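Glutathione S-transferase (Ceriporiopsis subvermispora, PDB 6J3E) binds glutathione and probably catalyses attack of the glutathione thiol on electrophilic substrates. Local coordinates at residues A[48-53]-A[67-73]; A[55-60]-A[82-86]; A[171-175]-A[222-228]; A[178-183]-A[231-236]. One frame throughout, in Å; residues are numbered along the deposited sequence.

Interaction 1: residues A[48-53]-A[67-73]; sequences IASVCK and PYYTLPV. With EDO (1,2-ethanediol), chain C; EDO (1,2-ethanediol), chain D.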
# COMPACT_ATOMS: atom_id res chain seq x y z
N ILE A 48 2.82 -29.68 1.17
CA ILE A 48 1.98 -28.63 1.73
C ILE A 48 0.54 -28.79 1.24
O ILE A 48 -0.41 -28.80 2.03
CB ILE A 48 2.54 -27.24 1.41
CG1 ILE A 48 3.79 -26.98 2.24
CG2 ILE A 48 1.53 -26.17 1.67
CD1 ILE A 48 4.51 -25.68 1.89
N ALA A 49 0.37 -28.93 -0.07
CA ALA A 49 -0.95 -29.15 -0.63
C ALA A 49 -1.62 -30.36 0.02
O ALA A 49 -2.75 -30.27 0.54
CB ALA A 49 -0.84 -29.34 -2.14
N SER A 50 -0.89 -31.47 0.08
CA SER A 50 -1.44 -32.71 0.61
C SER A 50 -1.89 -32.56 2.06
O SER A 50 -2.94 -33.06 2.44
CB SER A 50 -0.39 -33.82 0.48
OG SER A 50 -0.98 -35.07 0.75
N VAL A 51 -1.11 -31.86 2.87
CA VAL A 51 -1.50 -31.68 4.26
C VAL A 51 -2.69 -30.74 4.37
O VAL A 51 -3.57 -30.91 5.23
CB VAL A 51 -0.31 -31.17 5.09
CG1 VAL A 51 -0.80 -30.52 6.39
CG2 VAL A 51 0.67 -32.29 5.37
N CYS A 52 -2.75 -29.72 3.51
CA CYS A 52 -3.86 -28.78 3.60
C CYS A 52 -5.18 -29.48 3.32
O CYS A 52 -6.20 -29.19 3.96
CB CYS A 52 -3.68 -27.63 2.62
SG CYS A 52 -2.42 -26.43 3.09
N LYS A 53 -5.19 -30.39 2.35
CA LYS A 53 -6.43 -31.09 2.05
C LYS A 53 -6.86 -31.95 3.23
O LYS A 53 -8.04 -31.97 3.59
CB LYS A 53 -6.26 -31.92 0.78
CG LYS A 53 -6.01 -31.05 -0.42
CD LYS A 53 -6.64 -31.61 -1.66
CE LYS A 53 -6.47 -30.65 -2.82
NZ LYS A 53 -7.30 -29.42 -2.64
N PRO A 67 -6.40 -24.65 -7.03
CA PRO A 67 -6.09 -23.98 -5.77
C PRO A 67 -4.62 -24.12 -5.38
O PRO A 67 -4.02 -25.18 -5.53
CB PRO A 67 -7.00 -24.69 -4.76
CG PRO A 67 -7.33 -25.99 -5.39
CD PRO A 67 -7.42 -25.69 -6.86
N TYR A 68 -4.05 -23.03 -4.86
CA TYR A 68 -2.65 -22.96 -4.45
C TYR A 68 -2.59 -22.91 -2.92
O TYR A 68 -3.13 -21.97 -2.31
CB TYR A 68 -1.97 -21.74 -5.07
CG TYR A 68 -0.46 -21.65 -4.92
CD1 TYR A 68 0.39 -22.33 -5.80
CD2 TYR A 68 0.13 -20.83 -3.95
CE1 TYR A 68 1.77 -22.23 -5.70
CE2 TYR A 68 1.51 -20.72 -3.84
CZ TYR A 68 2.33 -21.43 -4.72
OH TYR A 68 3.69 -21.33 -4.62
N TYR A 69 -1.94 -23.89 -2.32
CA TYR A 69 -1.87 -23.99 -0.87
C TYR A 69 -0.51 -23.54 -0.36
O TYR A 69 0.53 -23.90 -0.93
CB TYR A 69 -2.15 -25.42 -0.43
CG TYR A 69 -3.57 -25.89 -0.70
CD1 TYR A 69 -4.60 -25.61 0.19
CD2 TYR A 69 -3.87 -26.62 -1.84
CE1 TYR A 69 -5.89 -26.06 -0.04
CE2 TYR A 69 -5.16 -27.05 -2.09
CZ TYR A 69 -6.16 -26.78 -1.18
OH TYR A 69 -7.44 -27.23 -1.42
N THR A 70 -0.52 -22.75 0.71
CA THR A 70 0.68 -22.22 1.35
C THR A 70 0.57 -22.34 2.86
O THR A 70 -0.52 -22.47 3.42
CB THR A 70 0.90 -20.73 1.01
OG1 THR A 70 -0.28 -19.98 1.36
CG2 THR A 70 1.23 -20.55 -0.45
N LEU A 71 1.72 -22.27 3.51
CA LEU A 71 1.78 -22.09 4.95
C LEU A 71 2.13 -20.64 5.22
O LEU A 71 2.65 -19.96 4.32
CB LEU A 71 2.80 -23.05 5.56
CG LEU A 71 2.45 -24.50 5.23
CD1 LEU A 71 3.36 -25.46 5.99
CD2 LEU A 71 0.96 -24.73 5.55
N PRO A 72 1.86 -20.13 6.43
CA PRO A 72 1.33 -20.78 7.63
C PRO A 72 -0.12 -21.23 7.54
O PRO A 72 -0.92 -20.62 6.83
CB PRO A 72 1.47 -19.69 8.70
CG PRO A 72 1.33 -18.42 7.92
CD PRO A 72 2.07 -18.68 6.65
N VAL A 73 -0.45 -22.30 8.27
CA VAL A 73 -1.83 -22.66 8.56
C VAL A 73 -1.92 -23.04 10.03
O VAL A 73 -0.98 -23.62 10.59
CB VAL A 73 -2.31 -23.81 7.65
CG1 VAL A 73 -3.68 -24.28 8.07
CG2 VAL A 73 -2.36 -23.36 6.21
C1 EDO C . 1.60 -25.61 -3.93
O1 EDO C . 1.60 -25.92 -2.53
C2 EDO C . 0.41 -26.30 -4.60
O2 EDO C . -0.76 -26.16 -3.77
C1 EDO D . 0.42 -16.95 3.56
O1 EDO D . 1.26 -17.14 2.41
C2 EDO D . 0.46 -15.48 3.97
O2 EDO D . 1.56 -15.29 4.86
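Tyr69 and Lys53 supply the polar bond of this contact. The lysine donates from NZ to Tyr69 OH at 2.5 Å, arriving at the ring's edge near its plane, and the two side chains cross at about a right angle. Bends at chi2 and chi4 (-145° and -70°) swing the lysine chain from the flank of its helix to the phenol oxygen. Sulfur and carbon meet the same ring: Cys52 comes obliquely, with CB 3.3 Å from Tyr69 CD1 and SG 4.7 Å from the ring centroid, while the carbonyl oxygen of Ala49 lies over one face. With an alanine in place of Tyr69 the phenol is gone, and Lys53 NZ would probably be left without this acceptor and a gap opened beside Cys52. The purely apolar part is Ile48 and Leu71, which reach tip to tip, Ile48 CG2 standing 4.0 Å from Leu71 CG. An ethanediol, probably from the crystallisation liquor, bonds to the Tyr69 backbone, taking the proton of Tyr69 N on its O2 at 2.9 Å. Tyr68 and Leu71 bind glutathione, and the cis peptide before Pro72 is the hallmark of the thioredoxin-like domain of these enzymes. Helix 48-55 thus rests on the loop joining strand 66-68 to strand 73-76; Leu71 also touches helix 22-34, and Val73 packs on strand 81-84.

Interaction 2: residues A[55-60]-A[82-86]; sequences IGAEPT and TISDS. With EDO (1,2-ethanediol), chain D.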
# COMPACT_ATOMS: atom_id res chain seq x y z
N ILE A 55 -6.45 -31.46 6.41
CA ILE A 55 -6.96 -30.67 7.51
C ILE A 55 -8.00 -29.66 7.07
O ILE A 55 -8.56 -28.93 7.92
CB ILE A 55 -5.81 -29.97 8.26
CG1 ILE A 55 -5.03 -29.07 7.31
CG2 ILE A 55 -4.84 -30.99 8.85
CD1 ILE A 55 -3.95 -28.30 8.01
N GLY A 56 -8.31 -29.60 5.78
CA GLY A 56 -9.37 -28.72 5.33
C GLY A 56 -8.99 -27.25 5.31
O GLY A 56 -9.85 -26.40 5.55
N ALA A 57 -7.74 -26.93 5.01
CA ALA A 57 -7.31 -25.55 4.95
C ALA A 57 -7.75 -24.90 3.65
O ALA A 57 -7.83 -25.54 2.61
CB ALA A 57 -5.79 -25.46 5.08
N GLU A 58 -8.03 -23.60 3.72
CA GLU A 58 -8.30 -22.83 2.51
C GLU A 58 -6.99 -22.59 1.75
O GLU A 58 -5.97 -22.31 2.36
CB GLU A 58 -8.93 -21.48 2.84
CG GLU A 58 -10.26 -21.57 3.57
CD GLU A 58 -11.41 -21.90 2.63
OE1 GLU A 58 -11.24 -21.68 1.40
OE2 GLU A 58 -12.48 -22.36 3.12
N PRO A 59 -7.01 -22.70 0.42
CA PRO A 59 -5.90 -22.18 -0.38
C PRO A 59 -5.83 -20.67 -0.27
O PRO A 59 -6.84 -20.00 -0.04
CB PRO A 59 -6.27 -22.61 -1.80
CG PRO A 59 -7.78 -22.66 -1.78
CD PRO A 59 -8.14 -23.16 -0.41
N THR A 60 -4.64 -20.11 -0.47
CA THR A 60 -4.48 -18.66 -0.38
C THR A 60 -4.60 -17.94 -1.72
O THR A 60 -4.61 -16.71 -1.74
CB THR A 60 -3.14 -18.31 0.25
OG1 THR A 60 -2.08 -18.94 -0.48
CG2 THR A 60 -3.13 -18.77 1.69
N THR A 82 -9.93 -24.22 10.76
CA THR A 82 -8.59 -24.15 10.18
C THR A 82 -8.49 -22.86 9.40
O THR A 82 -9.35 -22.57 8.57
CB THR A 82 -8.32 -25.36 9.29
OG1 THR A 82 -8.22 -26.53 10.11
CG2 THR A 82 -7.03 -25.20 8.51
N ILE A 83 -7.45 -22.07 9.68
CA ILE A 83 -7.24 -20.78 9.05
C ILE A 83 -5.90 -20.77 8.34
O ILE A 83 -4.90 -21.27 8.87
CB ILE A 83 -7.32 -19.63 10.07
CG1 ILE A 83 -8.59 -19.76 10.91
CG2 ILE A 83 -7.33 -18.29 9.35
CD1 ILE A 83 -8.36 -20.43 12.24
N SER A 84 -5.88 -20.21 7.14
CA SER A 84 -4.66 -20.05 6.37
C SER A 84 -4.48 -18.59 5.99
O SER A 84 -5.44 -17.80 6.02
CB SER A 84 -4.68 -20.92 5.11
OG SER A 84 -5.68 -20.48 4.21
N ASP A 85 -3.25 -18.24 5.61
CA ASP A 85 -2.80 -16.88 5.32
C ASP A 85 -2.62 -16.12 6.63
O ASP A 85 -3.57 -15.98 7.41
CB ASP A 85 -3.76 -16.13 4.37
CG ASP A 85 -3.23 -14.75 3.96
OD1 ASP A 85 -3.17 -13.85 4.82
OD2 ASP A 85 -2.85 -14.57 2.77
N SER A 86 -1.40 -15.63 6.86
CA SER A 86 -1.05 -15.06 8.16
C SER A 86 -1.92 -13.86 8.53
O SER A 86 -2.20 -13.65 9.71
CB SER A 86 0.43 -14.66 8.19
OG SER A 86 0.83 -14.06 6.98
C1 EDO D . 0.42 -16.95 3.56
O1 EDO D . 1.26 -17.14 2.41
C2 EDO D . 0.46 -15.48 3.97
O2 EDO D . 1.56 -15.29 4.86
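Ala57 and Thr82 bring their CA atoms within 5.6 Å of each other, and the end-to-end directions of loop 55-60 and chain 82-85 differ by only 24°, after Gly56 has closed helix 48-55 with a Schellman motif. Ser84 makes the clearest polar link: its OG donates to Glu58 O at 2.6 Å, from above the carbonyl plane and 37° out of it. With chi1 at 66°, that hydroxyl sits between the backbone N and the carbonyl carbon of its own residue and faces the loop. An alanine in place of Ser84 is likely to leave Glu58 O without this donor and the loop less firmly tied to the strand. Thr82 offers its methyl instead, CG2 lying 3.6 Å from Ala57 CA, while its hydroxyl bonds to His75. In the thioredoxin-like fold this is where the edge strand 81-84 passes into helix 86-96. Asp85 is the N-cap of that helix, its OD1 bonded to Ala87 N, and Ser86 in the first turn binds glutathione, as the serine at this helix start does in many relatives. Thr60 reaches the cap residue with its methyl, CG2 to Asp85 CB 3.8 Å, and turns its hydroxyl to Thr70. In the absence of glutathione, an ethanediol oxygen, O2, lies 2.6 Å from Ser86 OG in a hydrogen bond.

Interaction 3: residues A[171-175]-A[222-228]; sequences RAKAW and LGPDSAE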
# COMPACT_ATOMS: atom_id res chain seq x y z
N ARG A 171 23.15 -8.32 -8.47
CA ARG A 171 22.94 -8.35 -7.03
C ARG A 171 23.01 -6.96 -6.43
O ARG A 171 22.29 -6.66 -5.47
CB ARG A 171 23.97 -9.24 -6.35
CG ARG A 171 23.63 -9.51 -4.90
CD ARG A 171 24.57 -10.53 -4.30
NE ARG A 171 24.21 -10.94 -2.95
CZ ARG A 171 23.47 -12.02 -2.68
NH1 ARG A 171 23.19 -12.35 -1.42
NH2 ARG A 171 23.03 -12.78 -3.67
N ALA A 172 23.84 -6.08 -6.99
CA ALA A 172 23.92 -4.74 -6.44
C ALA A 172 22.65 -3.95 -6.73
O ALA A 172 22.13 -3.26 -5.86
CB ALA A 172 25.15 -4.01 -7.00
N LYS A 173 22.11 -4.08 -7.95
CA LYS A 173 20.85 -3.42 -8.27
C LYS A 173 19.72 -3.96 -7.41
O LYS A 173 18.85 -3.20 -6.96
CB LYS A 173 20.55 -3.56 -9.76
CG LYS A 173 21.53 -2.77 -10.62
CD LYS A 173 20.92 -2.22 -11.91
CE LYS A 173 21.09 -0.69 -12.01
NZ LYS A 173 20.12 0.06 -11.14
N ALA A 174 19.73 -5.27 -7.13
CA ALA A 174 18.72 -5.85 -6.25
C ALA A 174 18.77 -5.23 -4.86
O ALA A 174 17.73 -4.94 -4.26
CB ALA A 174 18.91 -7.36 -6.16
N TRP A 175 19.97 -5.08 -4.30
CA TRP A 175 20.07 -4.48 -2.97
C TRP A 175 19.54 -3.06 -2.98
O TRP A 175 18.80 -2.66 -2.08
CB TRP A 175 21.52 -4.48 -2.48
CG TRP A 175 21.85 -5.75 -1.79
CD1 TRP A 175 22.82 -6.65 -2.15
CD2 TRP A 175 21.20 -6.29 -0.63
NE1 TRP A 175 22.82 -7.72 -1.27
CE2 TRP A 175 21.83 -7.52 -0.33
CE3 TRP A 175 20.15 -5.85 0.19
CZ2 TRP A 175 21.45 -8.31 0.75
CZ3 TRP A 175 19.78 -6.64 1.26
CH2 TRP A 175 20.42 -7.86 1.53
N LEU A 222 20.13 -15.26 5.40
CA LEU A 222 21.43 -14.75 4.98
C LEU A 222 22.48 -14.94 6.07
O LEU A 222 23.68 -15.08 5.76
CB LEU A 222 21.33 -13.28 4.58
CG LEU A 222 20.68 -13.04 3.22
CD1 LEU A 222 20.89 -11.61 2.77
CD2 LEU A 222 21.24 -14.01 2.21
N GLY A 223 22.07 -14.96 7.33
CA GLY A 223 22.98 -15.23 8.42
C GLY A 223 23.30 -14.00 9.25
O GLY A 223 23.68 -12.94 8.72
N PRO A 224 23.17 -14.12 10.57
CA PRO A 224 23.43 -12.97 11.46
C PRO A 224 24.81 -12.35 11.29
O PRO A 224 24.98 -11.16 11.60
CB PRO A 224 23.26 -13.55 12.87
CG PRO A 224 22.53 -14.84 12.70
CD PRO A 224 22.74 -15.33 11.31
N ASP A 225 25.80 -13.10 10.81
CA ASP A 225 27.16 -12.58 10.69
C ASP A 225 27.58 -12.36 9.25
O ASP A 225 28.75 -12.07 8.99
CB ASP A 225 28.15 -13.51 11.39
CG ASP A 225 28.01 -13.48 12.91
OD1 ASP A 225 28.32 -12.42 13.52
OD2 ASP A 225 27.59 -14.50 13.50
N SER A 226 26.65 -12.49 8.31
CA SER A 226 26.96 -12.13 6.94
C SER A 226 27.22 -10.64 6.84
O SER A 226 26.69 -9.84 7.62
CB SER A 226 25.80 -12.50 6.01
OG SER A 226 24.61 -11.81 6.38
N ALA A 227 28.06 -10.27 5.87
CA ALA A 227 28.33 -8.85 5.65
C ALA A 227 27.08 -8.12 5.22
O ALA A 227 26.81 -7.00 5.68
CB ALA A 227 29.42 -8.69 4.59
N GLU A 228 26.28 -8.74 4.35
CA GLU A 228 25.05 -8.10 3.90
C GLU A 228 24.11 -7.82 5.07
O GLU A 228 23.53 -6.74 5.16
CB GLU A 228 24.38 -8.97 2.83
CG GLU A 228 25.20 -9.01 1.53
CD GLU A 228 24.62 -9.93 0.47
OE1 GLU A 228 24.86 -9.69 -0.74
OE2 GLU A 228 23.93 -10.91 0.85
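Arg171 and Glu228 form a side-on salt bridge in the all-helical C-terminal domain of the transferase, joining helix 169-189 to the start of helix 227-232. The tight part is the grip on the carboxylate. Arg171 NE donates to Glu228 OE1 at 2.6 Å and Arg171 NH1 to Glu228 OE2 at 2.8 Å, each on the syn lone pair, with guanidinium and carboxylate planes only 1° apart. The arginine chain is extended from CG to NE, its CG anti to the backbone N (chi1 -169°), which carries the guanidinium straight across to its mate. Trp175 adds a third bond from a different side: NE1 reaches the same OE1 at 2.9 Å from above the carboxylate plane. OE1 therefore takes two donors, an arrangement that would probably favour the ionised acid. Beside this cluster the packing loosens. Leu222 brings CD1 to the edge of the indole, 3.9 Å from Trp175 CZ2, but only grazes the guanidinium. Beyond it the chain turns outward through Pro224 and Asp225, both solvent-exposed, in a type I beta turn. Ser226, the N-cap of helix 227-232, closes that turn, its OG donating to Gly223 O at 2.8 Å in the carbonyl plane.

Interaction 4: residues A[178-183]-A[231-236]; sequences IRAGFG and DFETWD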
# COMPACT_ATOMS: atom_id res chain seq x y z
N ILE A 178 16.01 -3.10 -2.73
CA ILE A 178 15.56 -3.51 -1.41
C ILE A 178 15.70 -2.37 -0.43
O ILE A 178 14.81 -2.13 0.40
CB ILE A 178 16.34 -4.75 -0.92
CG1 ILE A 178 16.03 -5.97 -1.79
CG2 ILE A 178 16.03 -5.03 0.56
CD1 ILE A 178 17.09 -7.07 -1.67
N ARG A 179 16.82 -1.65 -0.48
CA ARG A 179 17.02 -0.55 0.45
C ARG A 179 15.99 0.54 0.23
O ARG A 179 15.43 1.08 1.18
CB ARG A 179 18.44 0.02 0.33
CG ARG A 179 18.85 0.82 1.58
CD ARG A 179 19.98 1.80 1.35
NE ARG A 179 21.27 1.25 1.74
CZ ARG A 179 21.97 1.65 2.81
NH1 ARG A 179 21.52 2.62 3.59
NH2 ARG A 179 23.14 1.07 3.07
N ALA A 180 15.71 0.87 -1.03
CA ALA A 180 14.70 1.88 -1.31
C ALA A 180 13.32 1.43 -0.81
O ALA A 180 12.54 2.25 -0.29
CB ALA A 180 14.69 2.21 -2.80
N GLY A 181 13.03 0.13 -0.91
CA GLY A 181 11.78 -0.37 -0.37
C GLY A 181 11.64 -0.11 1.12
O GLY A 181 10.62 0.41 1.58
N PHE A 182 12.66 -0.47 1.89
CA PHE A 182 12.58 -0.16 3.31
C PHE A 182 12.63 1.34 3.58
O PHE A 182 12.13 1.78 4.61
CB PHE A 182 13.69 -0.88 4.06
CG PHE A 182 13.41 -2.32 4.26
CD1 PHE A 182 13.71 -3.24 3.27
CD2 PHE A 182 12.80 -2.77 5.44
CE1 PHE A 182 13.43 -4.58 3.44
CE2 PHE A 182 12.52 -4.11 5.63
CZ PHE A 182 12.83 -5.01 4.63
N GLY A 183 13.20 2.13 2.67
CA GLY A 183 13.21 3.57 2.86
C GLY A 183 11.83 4.18 2.77
O GLY A 183 11.55 5.20 3.40
N ASP A 231 25.38 -5.04 7.33
CA ASP A 231 25.07 -3.77 6.67
C ASP A 231 23.59 -3.42 6.83
O ASP A 231 23.25 -2.25 7.04
CB ASP A 231 25.43 -3.86 5.19
CG ASP A 231 25.01 -2.62 4.41
OD1 ASP A 231 25.45 -1.49 4.76
OD2 ASP A 231 24.24 -2.76 3.43
N PHE A 232 22.71 -4.42 6.72
CA PHE A 232 21.28 -4.18 6.82
C PHE A 232 20.93 -3.50 8.13
O PHE A 232 20.03 -2.65 8.17
CB PHE A 232 20.51 -5.50 6.69
CG PHE A 232 19.03 -5.34 6.42
CD1 PHE A 232 18.15 -5.03 7.45
CD2 PHE A 232 18.52 -5.53 5.15
CE1 PHE A 232 16.81 -4.89 7.20
CE2 PHE A 232 17.15 -5.41 4.91
CZ PHE A 232 16.31 -5.09 5.94
N GLU A 233 21.60 -3.86 9.22
CA GLU A 233 21.16 -3.27 10.48
C GLU A 233 21.66 -1.84 10.68
O GLU A 233 21.31 -1.23 11.69
CB GLU A 233 21.55 -4.13 11.69
CG GLU A 233 22.66 -5.14 11.55
CD GLU A 233 22.80 -5.96 12.81
OE1 GLU A 233 21.84 -6.67 13.19
OE2 GLU A 233 23.85 -5.85 13.47
N THR A 234 22.44 -1.29 9.75
CA THR A 234 22.75 0.13 9.80
C THR A 234 21.76 0.98 9.02
O THR A 234 21.83 2.21 9.08
CB THR A 234 24.15 0.41 9.26
OG1 THR A 234 24.09 0.49 7.83
CG2 THR A 234 25.11 -0.68 9.69
N TRP A 235 20.87 0.35 8.25
CA TRP A 235 19.97 1.13 7.41
C TRP A 235 19.03 1.97 8.26
O TRP A 235 18.55 1.52 9.31
CB TRP A 235 19.15 0.21 6.52
CG TRP A 235 19.91 -0.53 5.50
CD1 TRP A 235 21.26 -0.51 5.28
CD2 TRP A 235 19.36 -1.42 4.53
NE1 TRP A 235 21.58 -1.34 4.24
CE2 TRP A 235 20.43 -1.91 3.76
CE3 TRP A 235 18.06 -1.86 4.24
CZ2 TRP A 235 20.24 -2.81 2.71
CZ3 TRP A 235 17.87 -2.76 3.20
CH2 TRP A 235 18.95 -3.23 2.45
N ASP A 236 18.74 3.18 7.78
CA ASP A 236 17.76 4.06 8.40
C ASP A 236 18.04 4.21 9.89
O ASP A 236 17.17 3.96 10.74
CB ASP A 236 16.33 3.54 8.17
CG ASP A 236 15.98 3.45 6.71
OD1 ASP A 236 15.93 4.52 6.04
OD2 ASP A 236 15.74 2.32 6.22
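Trp235 is a flat wedge pushed toward helix 169-189, and Arg179 crosses one of its faces. The aliphatic part of the arginine fills the middle of that face, CG standing 3.7 Å from the centroid of the six-membered ring in a CH-pi contact. A bend at chi3 (-97°) then brings the guanidinium over the five-membered ring, its plane tilted 34° from the indole and CZ 3.7 Å from the ring centroid, as a cation-pi pair. The opposite face of the indole is backed by Phe232 CA. Ile178 plugs the edge with a methyl, CG2 to Trp235 CH2 3.9 Å. Next to it Phe182 presents a ring face as a shallow seat, and the edge of Phe232 stands on it in a T-shaped pair, centroids 5.1 Å apart and planes at 84°. Trp240 of helix 235-247 also meets the Phe182 ring edge-to-face, so aromatic groups knit this corner of the helical domain. Polar atoms gather at the indole's nitrogen end: Trp235 NE1 donates to Asp231 OD2 at 3.1 Å, and Arg179 NH2 makes a long salt bridge to Asp231 OD1 at 3.8 Å. One carboxylate thus adds to the hold that packing on both faces has on the indole, and probably offsets the positive charge over it.

Two pairs of contacts lie on opposite sides of the chain's centre, about 30 Å apart or slightly more between centres. Interactions 1 and 2 share the thioredoxin-like domain and interlock, with Thr70 OG1 and Thr60 OG1 2.8 Å apart in a probable hydrogen bond; both are partly buried, include glutathione-binding residues and rely on hydroxyls and short apolar touches. Interactions 3 and 4 both join helix 169-189 to helix 227-232 in the helical domain and meet through their tryptophans, Trp175 CE3 lying 3.7 Å from Trp235 CH2. Interaction 3, at the surface, is held mainly by charge, whereas the more buried interaction 4 depends on a T-shaped phenylalanine pair and on an arginine held over an indole face by cation-pi and CH-pi contacts.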